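Local coordinates for uncharacterized protein MJ0754 (Methanocaldococcus jannaschii, PDB 3Q4N), which is of unknown function but is a metal-binding, ferritin-like four-helix-bundle protein with a dinuclear centre, at residues P9-S14 against N129-F134; E26-A31 against D114-D119; R32-T37 against E89-L94. One frame throughout, in Å; residues are numbered along the deposited sequence.

Interaction 1. Residues P9-S14 against N129-F134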
ATOM      1  N   PRO B   9      27.017   5.169 -16.397  1.00 92.10           N
ATOM      2  CA  PRO B   9      27.887   4.992 -15.221  1.00 92.06           C
ATOM      3  C   PRO B   9      27.124   5.022 -13.869  1.00 91.91           C
ATOM      4  O   PRO B   9      25.950   4.606 -13.810  1.00 92.29           O
ATOM      5  CB  PRO B   9      28.821   6.203 -15.327  1.00 92.01           C
ATOM      6  CG  PRO B   9      27.899   7.302 -15.859  1.00 91.84           C
ATOM      7  CD  PRO B   9      26.742   6.611 -16.592  1.00 91.91           C
ATOM      8  N   LYS B  10      27.775   5.518 -12.808  1.00 91.22           N
ATOM      9  CA  LYS B  10      27.237   5.411 -11.441  1.00 90.29           C
ATOM     10  C   LYS B  10      26.724   6.734 -10.909  1.00 89.79           C
ATOM     11  O   LYS B  10      27.465   7.712 -10.860  1.00 89.61           O
ATOM     12  CB  LYS B  10      28.276   4.824 -10.486  1.00 90.14           C
ATOM     13  CG  LYS B  10      27.707   4.345  -9.164  1.00 89.45           C
ATOM     14  CD  LYS B  10      28.524   3.199  -8.625  1.00 88.53           C
ATOM     15  CE  LYS B  10      29.991   3.560  -8.626  1.00 89.25           C
ATOM     16  NZ  LYS B  10      30.845   2.352  -8.740  1.00 89.48           N
ATOM     17  N   GLN B  11      25.464   6.725 -10.468  1.00 89.37           N
ATOM     18  CA  GLN B  11      24.717   7.941 -10.113  1.00 88.90           C
ATOM     19  C   GLN B  11      24.464   8.175  -8.604  1.00 88.12           C
ATOM     20  O   GLN B  11      24.884   7.367  -7.762  1.00 87.83           O
ATOM     21  CB  GLN B  11      23.400   7.982 -10.901  1.00 89.14           C
ATOM     22  CG  GLN B  11      23.585   8.351 -12.364  1.00 89.64           C
ATOM     23  CD  GLN B  11      22.318   8.187 -13.176  1.00 90.32           C
ATOM     24  OE1 GLN B  11      21.372   8.989 -13.069  1.00 89.53           O
ATOM     25  NE2 GLN B  11      22.296   7.148 -14.016  1.00 90.04           N
ATOM     26  N   PRO B  12      23.815   9.315  -8.266  1.00 87.46           N
ATOM     27  CA  PRO B  12      23.411   9.693  -6.882  1.00 86.75           C
ATOM     28  C   PRO B  12      22.327   8.809  -6.154  1.00 85.93           C
ATOM     29  O   PRO B  12      21.113   8.939  -6.420  1.00 85.95           O
ATOM     30  CB  PRO B  12      22.919  11.152  -7.052  1.00 86.98           C
ATOM     31  CG  PRO B  12      22.684  11.340  -8.565  1.00 86.67           C
ATOM     32  CD  PRO B  12      23.711  10.463  -9.201  1.00 87.19           C
ATOM     33  N   ILE B  13      22.768   7.945  -5.230  1.00 84.56           N
ATOM     34  CA  ILE B  13      21.855   7.085  -4.434  1.00 83.19           C
ATOM     35  C   ILE B  13      21.597   7.636  -3.017  1.00 82.37           C
ATOM     36  O   ILE B  13      22.525   8.076  -2.342  1.00 82.41           O
ATOM     37  CB  ILE B  13      22.351   5.597  -4.358  1.00 82.89           C
ATOM     38  CG1 ILE B  13      21.180   4.642  -4.170  1.00 82.73           C
ATOM     39  CG2 ILE B  13      23.372   5.377  -3.243  1.00 82.86           C
ATOM     40  CD1 ILE B  13      20.632   4.106  -5.463  1.00 82.57           C
ATOM     41  N   SER B  14      20.341   7.593  -2.578  1.00 81.28           N
ATOM     42  CA  SER B  14      19.947   8.062  -1.251  1.00 80.21           C
ATOM     43  C   SER B  14      19.479   6.929  -0.341  1.00 79.86           C
ATOM     44  O   SER B  14      19.413   5.769  -0.747  1.00 79.10           O
ATOM     45  CB  SER B  14      18.826   9.082  -1.371  1.00 80.20           C
ATOM     46  OG  SER B  14      17.566   8.436  -1.393  1.00 79.69           O
ATOM     47  N   ASN B 129      16.981   8.794  -9.337  1.00 78.14           N
ATOM     48  CA  ASN B 129      18.131   8.050  -9.868  1.00 77.92           C
ATOM     49  C   ASN B 129      17.725   7.396 -11.182  1.00 78.31           C
ATOM     50  O   ASN B 129      17.007   6.404 -11.183  1.00 78.43           O
ATOM     51  CB  ASN B 129      18.620   7.000  -8.864  1.00 77.41           C
ATOM     52  CG  ASN B 129      19.771   6.158  -9.391  1.00 75.62           C
ATOM     53  OD1 ASN B 129      19.729   5.654 -10.508  1.00 71.78           O
ATOM     54  ND2 ASN B 129      20.798   5.975  -8.560  1.00 74.16           N
ATOM     55  N   GLU B 130      18.180   7.945 -12.303  1.00 78.85           N
ATOM     56  CA  GLU B 130      17.724   7.473 -13.615  1.00 79.43           C
ATOM     57  C   GLU B 130      17.926   5.952 -13.923  1.00 79.11           C
ATOM     58  O   GLU B 130      17.218   5.393 -14.762  1.00 79.33           O
ATOM     59  CB  GLU B 130      18.280   8.372 -14.728  1.00 79.81           C
ATOM     60  CG  GLU B 130      17.408   8.407 -15.997  1.00 82.46           C
ATOM     61  CD  GLU B 130      16.085   9.152 -15.800  1.00 86.63           C
ATOM     62  OE1 GLU B 130      16.115  10.404 -15.734  1.00 86.69           O
ATOM     63  OE2 GLU B 130      15.015   8.486 -15.723  1.00 88.87           O
ATOM     64  N   ASP B 131      18.865   5.293 -13.240  1.00 78.90           N
ATOM     65  CA  ASP B 131      19.064   3.835 -13.340  1.00 78.55           C
ATOM     66  C   ASP B 131      17.932   3.049 -12.672  1.00 78.06           C
ATOM     67  O   ASP B 131      17.217   2.261 -13.322  1.00 78.06           O
ATOM     68  CB  ASP B 131      20.382   3.423 -12.673  1.00 78.87           C
ATOM     69  CG  ASP B 131      21.595   3.707 -13.529  1.00 80.48           C
ATOM     70  OD1 ASP B 131      21.399   4.146 -14.692  1.00 80.71           O
ATOM     71  OD2 ASP B 131      22.740   3.487 -13.030  1.00 82.11           O
ATOM     72  N   ILE B 132      17.809   3.243 -11.356  1.00 77.13           N
ATOM     73  CA  ILE B 132      16.719   2.696 -10.556  1.00 75.94           C
ATOM     74  C   ILE B 132      15.426   2.854 -11.312  1.00 75.22           C
ATOM     75  O   ILE B 132      14.776   1.850 -11.598  1.00 75.09           O
ATOM     76  CB  ILE B 132      16.595   3.430  -9.205  1.00 76.04           C
ATOM     77  CG1 ILE B 132      17.646   2.943  -8.215  1.00 76.39           C
ATOM     78  CG2 ILE B 132      15.247   3.199  -8.581  1.00 76.20           C
ATOM     79  CD1 ILE B 132      19.060   3.050  -8.710  1.00 77.55           C
ATOM     80  N   LYS B 133      15.083   4.110 -11.645  1.00 74.26           N
ATOM     81  CA  LYS B 133      13.844   4.456 -12.348  1.00 73.74           C
ATOM     82  C   LYS B 133      13.565   3.522 -13.514  1.00 73.35           C
ATOM     83  O   LYS B 133      12.471   2.974 -13.628  1.00 73.32           O
ATOM     84  CB  LYS B 133      13.848   5.910 -12.815  1.00 73.95           C
ATOM     85  CG  LYS B 133      12.809   6.806 -12.132  1.00 74.77           C
ATOM     86  CD  LYS B 133      12.621   8.116 -12.912  1.00 76.91           C
ATOM     87  CE  LYS B 133      11.599   9.043 -12.254  1.00 77.41           C
ATOM     88  NZ  LYS B 133      11.700  10.407 -12.834  1.00 77.79           N
ATOM     89  N   PHE B 134      14.573   3.312 -14.354  1.00 73.02           N
ATOM     90  CA  PHE B 134      14.461   2.397 -15.501  1.00 72.33           C
ATOM     91  C   PHE B 134      14.191   0.926 -15.149  1.00 71.97           C
ATOM     92  O   PHE B 134      13.422   0.272 -15.840  1.00 72.34           O
ATOM     93  CB  PHE B 134      15.692   2.494 -16.394  1.00 71.98           C
ATOM     94  CG  PHE B 134      15.597   1.665 -17.632  1.00 71.13           C
ATOM     95  CD1 PHE B 134      14.710   2.011 -18.645  1.00 71.47           C
ATOM     96  CD2 PHE B 134      16.408   0.546 -17.797  1.00 70.16           C
ATOM     97  CE1 PHE B 134      14.628   1.250 -19.809  1.00 71.84           C
ATOM     98  CE2 PHE B 134      16.330  -0.230 -18.946  1.00 70.51           C
ATOM     99  CZ  PHE B 134      15.438   0.123 -19.961  1.00 71.46           C
TER
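The irregular segment Pro9 to Ser14, leading into helix 15-42, comes alongside the first turn of helix 130-155, with Pro12 and Asn129 nearest in backbone, their CA atoms 6.3 Å apart. The motif is a helix N-terminus, with Asn129 as N-cap, in a ferritin-like four-helix bundle. A trans chi1 of 177° sets Asn129 OD1 over the first N-H groups of the helix. There OD1 accepts from Ile132 N at 3.2 Å, a donor standing well above the carbonyl plane, and more weakly from Asp131 N. Gln11 adds a weak bond from the other segment: its chain, extended beyond CG, brings OE1 to Glu130 N at 3.4 Å, bent at 134°. At the other end of the same amide, Gln11 NE2 comes 3.2 Å from Asp131 OD1, but the planes stand 73° apart and the angle is too poor for a bond. The stronger partner of Asp131 is Tyr68 of helix 45-68, whose hydroxyl is hydrogen-bonded to OD2. Lys67 of that helix bonds to Pro9 O, tying the segment to a third part of the fold. The apolar end of the contact is made by two isoleucines crossing at about a right angle, Ile13 CD1 touching Ile132 CD1 at 3.8 Å, while the same Ile13 methyl lies 3.6 Å from Asn129 ND2.

Interaction 2. Residues E26-A31 against D114-D119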
ATOM      1  N   GLU B  26      13.333  -8.198  -2.066  1.00 63.35           N
ATOM      2  CA  GLU B  26      12.541  -9.200  -1.387  1.00 63.82           C
ATOM      3  C   GLU B  26      11.083  -9.250  -1.809  1.00 63.83           C
ATOM      4  O   GLU B  26      10.438 -10.291  -1.669  1.00 64.17           O
ATOM      5  CB  GLU B  26      12.663  -9.088   0.119  1.00 64.27           C
ATOM      6  CG  GLU B  26      13.272 -10.337   0.725  1.00 65.39           C
ATOM      7  CD  GLU B  26      13.995 -10.082   2.033  1.00 66.90           C
ATOM      8  OE1 GLU B  26      13.807  -8.987   2.629  1.00 66.31           O
ATOM      9  OE2 GLU B  26      14.746 -11.001   2.451  1.00 68.07           O
ATOM     10  N   GLU B  27      10.561  -8.150  -2.344  1.00 63.50           N
ATOM     11  CA  GLU B  27       9.191  -8.189  -2.796  1.00 63.16           C
ATOM     12  C   GLU B  27       9.015  -9.197  -3.921  1.00 62.53           C
ATOM     13  O   GLU B  27       8.101 -10.011  -3.845  1.00 62.87           O
ATOM     14  CB  GLU B  27       8.652  -6.814  -3.152  1.00 63.50           C
ATOM     15  CG  GLU B  27       7.134  -6.739  -3.007  1.00 65.37           C
ATOM     16  CD  GLU B  27       6.611  -5.319  -2.738  1.00 69.13           C
ATOM     17  OE1 GLU B  27       5.771  -4.825  -3.536  1.00 71.02           O
ATOM     18  OE2 GLU B  27       7.029  -4.695  -1.729  1.00 69.70           O
ATOM     19  N   GLU B  28       9.908  -9.163  -4.921  1.00 61.80           N
ATOM     20  CA  GLU B  28       9.858 -10.044  -6.110  1.00 60.89           C
ATOM     21  C   GLU B  28      10.094 -11.509  -5.752  1.00 60.41           C
ATOM     22  O   GLU B  28       9.631 -12.436  -6.432  1.00 60.02           O
ATOM     23  CB  GLU B  28      10.882  -9.606  -7.156  1.00 60.43           C
ATOM     24  CG  GLU B  28      10.751  -8.149  -7.637  1.00 62.99           C
ATOM     25  CD  GLU B  28       9.542  -7.865  -8.577  1.00 66.45           C
ATOM     26  OE1 GLU B  28       9.428  -8.488  -9.655  1.00 66.42           O
ATOM     27  OE2 GLU B  28       8.698  -6.995  -8.247  1.00 67.69           O
ATOM     28  N   LYS B  29      10.830 -11.716  -4.675  1.00 60.16           N
ATOM     29  CA  LYS B  29      11.072 -13.054  -4.201  1.00 60.12           C
ATOM     30  C   LYS B  29       9.792 -13.635  -3.585  1.00 59.77           C
ATOM     31  O   LYS B  29       9.463 -14.813  -3.801  1.00 59.62           O
ATOM     32  CB  LYS B  29      12.230 -13.076  -3.211  1.00 60.25           C
ATOM     33  CG  LYS B  29      12.551 -14.474  -2.734  1.00 60.96           C
ATOM     34  CD  LYS B  29      13.832 -14.555  -1.945  1.00 60.47           C
ATOM     35  CE  LYS B  29      13.970 -15.937  -1.362  1.00 60.72           C
ATOM     36  NZ  LYS B  29      13.010 -16.144  -0.255  1.00 60.76           N
ATOM     37  N   LEU B  30       9.065 -12.809  -2.837  1.00 59.10           N
ATOM     38  CA  LEU B  30       7.757 -13.216  -2.338  1.00 58.96           C
ATOM     39  C   LEU B  30       6.915 -13.775  -3.491  1.00 59.08           C
ATOM     40  O   LEU B  30       6.491 -14.942  -3.469  1.00 59.16           O
ATOM     41  CB  LEU B  30       7.038 -12.046  -1.669  1.00 58.50           C
ATOM     42  CG  LEU B  30       5.568 -12.268  -1.314  1.00 58.39           C
ATOM     43  CD1 LEU B  30       5.374 -13.536  -0.468  1.00 57.22           C
ATOM     44  CD2 LEU B  30       4.987 -11.039  -0.618  1.00 58.02           C
ATOM     45  N   ALA B  31       6.686 -12.930  -4.489  1.00 58.95           N
ATOM     46  CA  ALA B  31       5.984 -13.316  -5.690  1.00 59.16           C
ATOM     47  C   ALA B  31       6.495 -14.667  -6.183  1.00 59.36           C
ATOM     48  O   ALA B  31       5.725 -15.599  -6.355  1.00 59.35           O
ATOM     49  CB  ALA B  31       6.180 -12.251  -6.751  1.00 59.58           C
ATOM     50  N   ASP B 114      -1.036  -6.754  -7.888  1.00 62.08           N
ATOM     51  CA  ASP B 114      -1.756  -5.537  -7.504  1.00 62.28           C
ATOM     52  C   ASP B 114      -0.855  -4.721  -6.561  1.00 62.46           C
ATOM     53  O   ASP B 114      -0.559  -3.535  -6.791  1.00 62.18           O
ATOM     54  CB  ASP B 114      -3.057  -5.960  -6.813  1.00 61.99           C
ATOM     55  CG  ASP B 114      -3.992  -4.803  -6.531  1.00 62.87           C
ATOM     56  OD1 ASP B 114      -3.575  -3.613  -6.583  1.00 64.52           O
ATOM     57  OD2 ASP B 114      -5.168  -5.104  -6.235  1.00 62.23           O
ATOM     58  N   LEU B 115      -0.407  -5.400  -5.512  1.00 62.37           N
ATOM     59  CA  LEU B 115       0.523  -4.863  -4.574  1.00 62.41           C
ATOM     60  C   LEU B 115       1.862  -4.586  -5.242  1.00 62.88           C
ATOM     61  O   LEU B 115       2.632  -3.742  -4.786  1.00 62.94           O
ATOM     62  CB  LEU B 115       0.706  -5.857  -3.447  1.00 61.94           C
ATOM     63  CG  LEU B 115       1.502  -5.305  -2.275  1.00 62.59           C
ATOM     64  CD1 LEU B 115       1.148  -3.854  -1.993  1.00 62.34           C
ATOM     65  CD2 LEU B 115       1.205  -6.142  -1.053  1.00 64.28           C
ATOM     66  N   ASP B 116       2.166  -5.293  -6.316  1.00 63.28           N
ATOM     67  CA  ASP B 116       3.471  -5.090  -6.894  1.00 64.16           C
ATOM     68  C   ASP B 116       3.527  -3.783  -7.676  1.00 64.11           C
ATOM     69  O   ASP B 116       4.393  -2.955  -7.410  1.00 64.38           O
ATOM     70  CB  ASP B 116       3.901  -6.276  -7.730  1.00 65.00           C
ATOM     71  CG  ASP B 116       5.340  -6.686  -7.454  1.00 68.05           C
ATOM     72  OD1 ASP B 116       5.576  -7.887  -7.159  1.00 72.73           O
ATOM     73  OD2 ASP B 116       6.239  -5.817  -7.528  1.00 69.24           O
ATOM     74  N   ILE B 117       2.589  -3.562  -8.597  1.00 63.61           N
ATOM     75  CA  ILE B 117       2.501  -2.278  -9.289  1.00 63.16           C
ATOM     76  C   ILE B 117       2.333  -1.073  -8.321  1.00 63.56           C
ATOM     77  O   ILE B 117       2.773   0.045  -8.633  1.00 63.49           O
ATOM     78  CB  ILE B 117       1.356  -2.269 -10.272  1.00 62.80           C
ATOM     79  CG1 ILE B 117       1.420  -3.495 -11.163  1.00 63.86           C
ATOM     80  CG2 ILE B 117       1.391  -1.020 -11.123  1.00 63.07           C
ATOM     81  CD1 ILE B 117       0.095  -3.799 -11.878  1.00 64.07           C
ATOM     82  N   ALA B 118       1.698  -1.294  -7.168  1.00 63.45           N
ATOM     83  CA  ALA B 118       1.447  -0.213  -6.216  1.00 63.71           C
ATOM     84  C   ALA B 118       2.762   0.265  -5.612  1.00 64.18           C
ATOM     85  O   ALA B 118       3.067   1.470  -5.572  1.00 63.84           O
ATOM     86  CB  ALA B 118       0.498  -0.679  -5.120  1.00 63.70           C
ATOM     87  N   ASP B 119       3.556  -0.698  -5.159  1.00 64.70           N
ATOM     88  CA  ASP B 119       4.784  -0.374  -4.466  1.00 65.33           C
ATOM     89  C   ASP B 119       5.824   0.104  -5.466  1.00 65.48           C
ATOM     90  O   ASP B 119       6.568   1.039  -5.205  1.00 65.99           O
ATOM     91  CB  ASP B 119       5.206  -1.550  -3.596  1.00 65.26           C
ATOM     92  CG  ASP B 119       4.136  -1.880  -2.527  1.00 67.31           C
ATOM     93  OD1 ASP B 119       3.127  -1.144  -2.448  1.00 67.19           O
ATOM     94  OD2 ASP B 119       4.272  -2.866  -1.763  1.00 70.75           O
TER
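Glu27 and Asp119 face each other between the antiparallel helices 15-42 and 102-125, and Glu28 meets Asp116 beside them, each pair of side chains crossing at about a right angle. The short segments run at 168° with axes 11.0 Å apart, a spacing bridged by acidic side chains and not by apolar packing. Glu27 is stretched out, CG anti to the backbone N (chi1 -154°) and straight beyond, which carries its carboxylate across to Asp119. There OE1 lies 3.0 Å from Asp119 OD2, and the two carboxylate planes are 78° apart. Glu28 instead bends at chi2, turning OE2 to within 2.8 Å of Asp116 OD2, while its OE1 is hydrogen-bonded to His57 ND1 and lies close to Glu54, both of helix 45-68. The two pairs are neighbours, Glu27 OE1 being 4.1 Å from Asp116 OD2. Phe87 of helix 85-98 touches Glu27, and Ser143 of helix 130-155 touches Asp116. Replacing Glu27 by an alanine would probably leave Asp119 without the carboxylate across from it and open a gap against Phe87. No hydrogen bond joins the two segments, and in both acidic pairs acceptor faces acceptor. Glu28, with Glu54 and His57, is consistent with a ligand set of the dinuclear centre, where metal cations would probably offset the gathered negative charge.

Interaction 3. Residues R32-T37 against E89-L94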
ATOM      1  N   ARG B  32       7.804 -14.786  -6.366  1.00 59.71           N
ATOM      2  CA  ARG B  32       8.358 -16.007  -6.895  1.00 60.12           C
ATOM      3  C   ARG B  32       8.066 -17.221  -5.990  1.00 60.41           C
ATOM      4  O   ARG B  32       7.540 -18.244  -6.455  1.00 60.22           O
ATOM      5  CB  ARG B  32       9.844 -15.843  -7.194  1.00 60.10           C
ATOM      6  CG  ARG B  32      10.426 -17.020  -7.981  1.00 61.25           C
ATOM      7  CD  ARG B  32      11.928 -17.277  -7.693  1.00 64.43           C
ATOM      8  NE  ARG B  32      12.209 -17.541  -6.274  1.00 67.07           N
ATOM      9  CZ  ARG B  32      13.423 -17.521  -5.723  1.00 69.06           C
ATOM     10  NH1 ARG B  32      14.492 -17.257  -6.469  1.00 70.06           N
ATOM     11  NH2 ARG B  32      13.570 -17.758  -4.418  1.00 70.15           N
ATOM     12  N   ASP B  33       8.374 -17.099  -4.701  1.00 60.90           N
ATOM     13  CA  ASP B  33       8.187 -18.214  -3.751  1.00 61.20           C
ATOM     14  C   ASP B  33       6.719 -18.608  -3.639  1.00 61.28           C
ATOM     15  O   ASP B  33       6.383 -19.795  -3.490  1.00 61.54           O
ATOM     16  CB  ASP B  33       8.717 -17.857  -2.365  1.00 61.33           C
ATOM     17  CG  ASP B  33      10.193 -17.504  -2.368  1.00 62.63           C
ATOM     18  OD1 ASP B  33      10.596 -16.725  -1.486  1.00 62.95           O
ATOM     19  OD2 ASP B  33      10.952 -17.989  -3.244  1.00 64.29           O
ATOM     20  N   VAL B  34       5.835 -17.616  -3.720  1.00 60.91           N
ATOM     21  CA  VAL B  34       4.411 -17.935  -3.761  1.00 60.20           C
ATOM     22  C   VAL B  34       4.055 -18.729  -5.021  1.00 59.50           C
ATOM     23  O   VAL B  34       3.553 -19.850  -4.925  1.00 59.28           O
ATOM     24  CB  VAL B  34       3.511 -16.710  -3.585  1.00 60.10           C
ATOM     25  CG1 VAL B  34       2.070 -17.133  -3.668  1.00 59.18           C
ATOM     26  CG2 VAL B  34       3.784 -16.069  -2.237  1.00 60.74           C
ATOM     27  N   TYR B  35       4.336 -18.166  -6.192  1.00 58.47           N
ATOM     28  CA  TYR B  35       3.945 -18.844  -7.409  1.00 58.08           C
ATOM     29  C   TYR B  35       4.491 -20.286  -7.411  1.00 58.18           C
ATOM     30  O   TYR B  35       3.742 -21.242  -7.593  1.00 58.06           O
ATOM     31  CB  TYR B  35       4.324 -18.036  -8.663  1.00 57.91           C
ATOM     32  CG  TYR B  35       3.735 -16.623  -8.703  1.00 56.52           C
ATOM     33  CD1 TYR B  35       2.504 -16.342  -8.139  1.00 54.67           C
ATOM     34  CD2 TYR B  35       4.408 -15.578  -9.330  1.00 57.44           C
ATOM     35  CE1 TYR B  35       1.961 -15.070  -8.168  1.00 54.06           C
ATOM     36  CE2 TYR B  35       3.871 -14.288  -9.355  1.00 57.11           C
ATOM     37  CZ  TYR B  35       2.639 -14.050  -8.771  1.00 56.44           C
ATOM     38  OH  TYR B  35       2.085 -12.783  -8.777  1.00 58.61           O
ATOM     39  N   LEU B  36       5.782 -20.433  -7.135  1.00 58.36           N
ATOM     40  CA  LEU B  36       6.413 -21.749  -6.985  1.00 58.11           C
ATOM     41  C   LEU B  36       5.662 -22.729  -6.070  1.00 58.23           C
ATOM     42  O   LEU B  36       5.410 -23.874  -6.462  1.00 58.26           O
ATOM     43  CB  LEU B  36       7.840 -21.570  -6.475  1.00 58.20           C
ATOM     44  CG  LEU B  36       8.871 -21.123  -7.507  1.00 57.10           C
ATOM     45  CD1 LEU B  36      10.002 -20.399  -6.842  1.00 56.02           C
ATOM     46  CD2 LEU B  36       9.392 -22.326  -8.258  1.00 57.11           C
ATOM     47  N   THR B  37       5.328 -22.290  -4.855  1.00 58.10           N
ATOM     48  CA  THR B  37       4.484 -23.084  -3.948  1.00 58.11           C
ATOM     49  C   THR B  37       3.209 -23.562  -4.621  1.00 58.29           C
ATOM     50  O   THR B  37       2.857 -24.730  -4.548  1.00 58.26           O
ATOM     51  CB  THR B  37       3.997 -22.238  -2.766  1.00 57.96           C
ATOM     52  OG1 THR B  37       5.118 -21.733  -2.042  1.00 58.65           O
ATOM     53  CG2 THR B  37       3.089 -23.046  -1.848  1.00 57.01           C
ATOM     54  N   GLU B  89       5.466 -12.972   6.773  1.00 80.29           N
ATOM     55  CA  GLU B  89       4.065 -12.883   7.118  1.00 79.92           C
ATOM     56  C   GLU B  89       3.312 -12.879   5.842  1.00 78.86           C
ATOM     57  O   GLU B  89       2.483 -13.751   5.602  1.00 78.93           O
ATOM     58  CB  GLU B  89       3.759 -11.580   7.851  1.00 80.38           C
ATOM     59  CG  GLU B  89       4.019 -11.602   9.349  1.00 82.07           C
ATOM     60  CD  GLU B  89       3.802 -10.220   9.962  1.00 85.09           C
ATOM     61  OE1 GLU B  89       2.675  -9.674   9.818  1.00 84.40           O
ATOM     62  OE2 GLU B  89       4.766  -9.673  10.564  1.00 85.90           O
ATOM     63  N   LEU B  90       3.624 -11.905   5.005  1.00 77.60           N
ATOM     64  CA  LEU B  90       2.872 -11.745   3.793  1.00 76.61           C
ATOM     65  C   LEU B  90       2.847 -13.068   3.038  1.00 75.84           C
ATOM     66  O   LEU B  90       1.819 -13.450   2.510  1.00 75.59           O
ATOM     67  CB  LEU B  90       3.428 -10.613   2.942  1.00 76.56           C
ATOM     68  CG  LEU B  90       2.352  -9.571   2.632  1.00 77.11           C
ATOM     69  CD1 LEU B  90       2.907  -8.369   1.862  1.00 77.23           C
ATOM     70  CD2 LEU B  90       1.158 -10.189   1.896  1.00 77.74           C
ATOM     71  N   TYR B  91       3.965 -13.781   3.039  1.00 75.04           N
ATOM     72  CA  TYR B  91       4.052 -15.049   2.347  1.00 74.72           C
ATOM     73  C   TYR B  91       3.089 -16.092   2.899  1.00 74.74           C
ATOM     74  O   TYR B  91       2.414 -16.808   2.154  1.00 74.42           O
ATOM     75  CB  TYR B  91       5.472 -15.593   2.432  1.00 74.69           C
ATOM     76  CG  TYR B  91       5.630 -16.970   1.832  1.00 73.49           C
ATOM     77  CD1 TYR B  91       5.856 -17.128   0.477  1.00 73.43           C
ATOM     78  CD2 TYR B  91       5.542 -18.106   2.623  1.00 72.70           C
ATOM     79  CE1 TYR B  91       5.993 -18.386  -0.076  1.00 74.52           C
ATOM     80  CE2 TYR B  91       5.684 -19.364   2.090  1.00 72.67           C
ATOM     81  CZ  TYR B  91       5.911 -19.501   0.743  1.00 74.22           C
ATOM     82  OH  TYR B  91       6.058 -20.747   0.199  1.00 74.25           O
ATOM     83  N   LYS B  92       3.052 -16.191   4.214  1.00 74.89           N
ATOM     84  CA  LYS B  92       2.247 -17.211   4.868  1.00 75.16           C
ATOM     85  C   LYS B  92       0.752 -16.959   4.638  1.00 74.78           C
ATOM     86  O   LYS B  92       0.036 -17.840   4.180  1.00 74.82           O
ATOM     87  CB  LYS B  92       2.611 -17.302   6.357  1.00 75.49           C
ATOM     88  CG  LYS B  92       4.032 -17.861   6.614  1.00 76.80           C
ATOM     89  CD  LYS B  92       4.471 -17.787   8.089  1.00 78.31           C
ATOM     90  CE  LYS B  92       5.442 -18.938   8.392  1.00 79.49           C
ATOM     91  NZ  LYS B  92       5.908 -18.960   9.806  1.00 80.94           N
ATOM     92  N   LYS B  93       0.302 -15.740   4.908  1.00 74.40           N
ATOM     93  CA  LYS B  93      -1.084 -15.359   4.702  1.00 74.26           C
ATOM     94  C   LYS B  93      -1.519 -15.684   3.260  1.00 74.18           C
ATOM     95  O   LYS B  93      -2.670 -16.075   3.001  1.00 74.14           O
ATOM     96  CB  LYS B  93      -1.245 -13.863   5.023  1.00 74.11           C
ATOM     97  CG  LYS B  93      -2.678 -13.328   5.045  1.00 75.37           C
ATOM     98  CD  LYS B  93      -2.689 -11.800   4.829  1.00 77.61           C
ATOM     99  CE  LYS B  93      -3.827 -11.345   3.889  1.00 78.98           C
ATOM    100  NZ  LYS B  93      -3.519 -10.030   3.235  1.00 77.64           N
ATOM    101  N   LEU B  94      -0.584 -15.550   2.326  1.00 74.10           N
ATOM    102  CA  LEU B  94      -0.910 -15.720   0.920  1.00 73.89           C
ATOM    103  C   LEU B  94      -1.043 -17.162   0.552  1.00 73.97           C
ATOM    104  O   LEU B  94      -2.077 -17.556   0.026  1.00 74.16           O
ATOM    105  CB  LEU B  94       0.088 -15.013   0.017  1.00 73.76           C
ATOM    106  CG  LEU B  94      -0.183 -13.512   0.081  1.00 73.46           C
ATOM    107  CD1 LEU B  94       0.850 -12.722  -0.694  1.00 73.49           C
ATOM    108  CD2 LEU B  94      -1.576 -13.231  -0.425  1.00 73.26           C
TER
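Tyr91 presents the edge of its ring to helix 15-42: the backbone carbon of Asp33 lies in the ring plane at that edge, and Thr37 OG1 sits near the plane beyond the hydroxyl. Val34 CG2 and Asp33 CB come in obliquely, CG2 to Tyr91 CD1 and CB to Tyr91 CE1, both at 3.6 Å. A chi1 of 175° swings the tyrosine out from helix 85-98 and places OH at the threonine. Tyr91 OH donates to Thr37 OG1 at 2.6 Å, and Thr37 OG1 in turn donates to Asp33 O at 2.7 Å, one turn back in its own helix. Asp33 O also takes the helical bond from Thr37 N, the two donors arriving from opposite faces of the carbonyl plane. Within segment 32-37, Arg32 meets Asp33 OD2 at its guanidinium edge, NH2 bonding to the syn lone pair at 2.9 Å, while Asp33 OD1 makes a salt bridge with Lys29. Both oxygens of this carboxylate are therefore gripped. Leu94 adds apolar contact next to Val34, and both also pack on Ile112 of helix 102-125. The segment axes lie 10.3 Å apart and cross at only -24°, so this is a near-parallel pairing, in which the short helix 85-98, on the connection between helices 45-68 and 102-125, lies against a long helix of the ferritin-like four-helix bundle.

How the interactions relate
Interactions 2 and 3 follow one another along helix 15-42, their centres 11 Å apart, and they touch: Leu30 CD1 meets Tyr91 CA at 3.5 Å, and Leu115 CD2 packs on Leu90 CD1 at 4.0 Å. The helix thus turns one part of its length to the acidic interior, probably the region of the dinuclear centre, and the next to the short helix 85-98. Interaction 1 stands apart, its centre about 20 Å from that of interaction 2 and about 30 Å from that of interaction 3, on the opposite side of the chain's centre from the latter. In sequence the three are nested, interaction 3 within the loop closed by interaction 2, and that within interaction 1.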